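Local coordinates for uncharacterized lipoprotein yjhA (Bacillus subtilis, PDB 3CFU) that is of unknown function but is probably anchored to the cell membrane as a lipoprotein, here represented by its DUF4352 domain, rich in beta strands with very little helix, at residues Thr16-Asp21 with Ile50-Met55. Sequence-based numbering, arbitrary orientation.
Sequences TVNKVD and IIEVTM
E52 faces N18 and K19 across an antiparallel strand pair whose register slips by one residue, a beta bulge in 16-21 at N18-K19. Before the bulge T16 and T54 form a hydrogen-bonded pair, T54 N reaching T16 O at 2.8 Å. Within it, the two backbone bonds of E52 go to different residues: its O accepts from N18 N (2.7 Å), while its N donates to K19 O. Beyond it, V20 pairs with I51 and D21 with I50. N18 points toward E52, while K19 reaches it only with the end of its bent chain. With CG anti to the backbone N (chi1 -178°) and the chain extended beyond it, E52 rises from its strand to meet both. K19 lays its CD 3.3 Å from E52 OE1. K19 NZ forms a salt bridge with D21 OD2 whose hydrogen bond is weak (3.3 Å). E52 OE2 forms a salt bridge with R91. The amide of N18 stands nearly perpendicular to the E52 carboxylate. With an alanine here the carboxylate is gone, which would probably leave R91 without this mate and the K19 chain with less to lie against. T16 and T54 run side by side, T16 CG2 against T54 CB at 3.5 Å. On the other face V17 CG1 presses on I51 CG2 (3.4 Å), and V20 CG2 lies alongside I51 CG1. T54 OG1 is hydrogen-bonded with T105 OG1. Strand 47-57 lies between 13-23 and 103-112 in an antiparallel sheet, and V17 and V53 pack their apolar face onto L122 of strand 121-124.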
loop_
_atom_site.group_PDB
_atom_site.type_symbol
_atom_site.label_atom_id
_atom_site.label_comp_id
_atom_site.label_asym_id
_atom_site.label_seq_id
_atom_site.Cartn_x
_atom_site.Cartn_y
_atom_site.Cartn_z
ATOM N N THR A 16 5.947 7.076 -0.141
ATOM C CA THR A 16 5.398 7.776 -1.280
ATOM C C THR A 16 4.542 6.911 -2.188
ATOM O O THR A 16 4.816 5.726 -2.381
ATOM C CB THR A 16 6.538 8.442 -2.129
ATOM O OG1 THR A 16 6.027 8.836 -3.411
ATOM C CG2 THR A 16 7.681 7.496 -2.325
ATOM N N VAL A 17 3.474 7.512 -2.703
ATOM C CA VAL A 17 2.606 6.832 -3.650
ATOM C C VAL A 17 3.101 7.388 -4.989
ATOM O O VAL A 17 2.966 8.584 -5.260
ATOM C CB VAL A 17 1.114 7.192 -3.457
ATOM C CG1 VAL A 17 0.275 6.429 -4.475
ATOM C CG2 VAL A 17 0.660 6.847 -2.045
ATOM N N ASN A 18 3.692 6.526 -5.812
ATOM C CA ASN A 18 4.237 6.942 -7.105
ATOM C C ASN A 18 3.170 7.241 -8.149
ATOM O O ASN A 18 2.907 8.405 -8.450
ATOM C CB ASN A 18 5.196 5.871 -7.619
ATOM C CG ASN A 18 6.374 5.653 -6.687
ATOM O OD1 ASN A 18 6.926 4.551 -6.605
ATOM N ND2 ASN A 18 6.770 6.707 -5.985
ATOM N N LYS A 19 2.560 6.201 -8.708
ATOM C CA LYS A 19 1.519 6.395 -9.711
ATOM C C LYS A 19 0.335 5.478 -9.488
ATOM O O LYS A 19 0.391 4.547 -8.678
ATOM C CB LYS A 19 2.038 6.102 -11.126
ATOM C CG LYS A 19 3.537 6.148 -11.294
ATOM C CD LYS A 19 4.121 4.752 -11.427
ATOM C CE LYS A 19 3.768 4.118 -12.765
ATOM N NZ LYS A 19 4.277 2.723 -12.830
ATOM N N VAL A 20 -0.743 5.761 -10.214
ATOM C CA VAL A 20 -1.921 4.918 -10.173
ATOM C C VAL A 20 -2.305 4.571 -11.610
ATOM O O VAL A 20 -2.853 5.398 -12.341
ATOM C CB VAL A 20 -3.148 5.576 -9.508
ATOM C CG1 VAL A 20 -4.318 4.588 -9.535
ATOM C CG2 VAL A 20 -2.836 5.958 -8.077
ATOM N N ASP A 21 -1.986 3.356 -12.032
ATOM C CA ASP A 21 -2.363 2.938 -13.372
ATOM C C ASP A 21 -3.690 2.174 -13.202
ATOM O O ASP A 21 -4.020 1.732 -12.099
ATOM C CB ASP A 21 -1.275 2.043 -13.996
ATOM C CG ASP A 21 0.105 2.713 -14.010
ATOM O OD1 ASP A 21 0.178 3.916 -14.347
ATOM O OD2 ASP A 21 1.116 2.036 -13.693
ATOM N N ILE A 50 -3.833 0.108 -9.752
ATOM C CA ILE A 50 -2.508 -0.468 -9.567
ATOM C C ILE A 50 -1.662 0.638 -8.971
ATOM O O ILE A 50 -1.010 1.385 -9.698
ATOM C CB ILE A 50 -1.835 -0.913 -10.874
ATOM C CG1 ILE A 50 -2.664 -2.003 -11.553
ATOM C CG2 ILE A 50 -0.428 -1.420 -10.574
ATOM C CD1 ILE A 50 -3.955 -1.493 -12.147
ATOM N N ILE A 51 -1.681 0.747 -7.647
ATOM C CA ILE A 51 -0.917 1.773 -6.958
ATOM C C ILE A 51 0.501 1.303 -6.688
ATOM O O ILE A 51 0.713 0.232 -6.115
ATOM C CB ILE A 51 -1.584 2.152 -5.615
ATOM C CG1 ILE A 51 -3.003 2.671 -5.873
ATOM C CG2 ILE A 51 -0.768 3.218 -4.908
ATOM C CD1 ILE A 51 -3.874 2.746 -4.643
ATOM N N GLU A 52 1.470 2.095 -7.138
ATOM C CA GLU A 52 2.873 1.787 -6.911
ATOM C C GLU A 52 3.303 2.707 -5.782
ATOM O O GLU A 52 3.049 3.915 -5.828
ATOM C CB GLU A 52 3.722 2.062 -8.158
ATOM C CG GLU A 52 5.182 1.707 -7.961
ATOM C CD GLU A 52 6.046 2.069 -9.151
ATOM O OE1 GLU A 52 6.256 3.276 -9.395
ATOM O OE2 GLU A 52 6.514 1.139 -9.845
ATOM N N VAL A 53 3.939 2.130 -4.765
ATOM C CA VAL A 53 4.400 2.894 -3.609
ATOM C C VAL A 53 5.864 2.570 -3.298
ATOM O O VAL A 53 6.405 1.564 -3.764
ATOM C CB VAL A 53 3.521 2.594 -2.342
ATOM C CG1 VAL A 53 2.056 2.894 -2.628
ATOM C CG2 VAL A 53 3.666 1.143 -1.921
ATOM N N THR A 54 6.500 3.435 -2.512
ATOM C CA THR A 54 7.891 3.250 -2.129
ATOM C C THR A 54 8.052 3.507 -0.643
ATOM O O THR A 54 7.490 4.459 -0.111
ATOM C CB THR A 54 8.833 4.229 -2.876
ATOM O OG1 THR A 54 8.894 3.871 -4.261
ATOM C CG2 THR A 54 10.248 4.185 -2.277
HETATM N N MSE A 55 8.820 2.642 0.012
HETATM C CA MSE A 55 9.114 2.757 1.433
HETATM C C MSE A 55 10.617 2.904 1.613
HETATM O O MSE A 55 11.397 2.110 1.085
HETATM C CB MSE A 55 8.665 1.509 2.207
HETATM C CG MSE A 55 7.176 1.419 2.442
HETATM SE SE MSE A 55 6.608 -0.193 3.366
HETATM C CE MSE A 55 7.451 0.074 5.085
#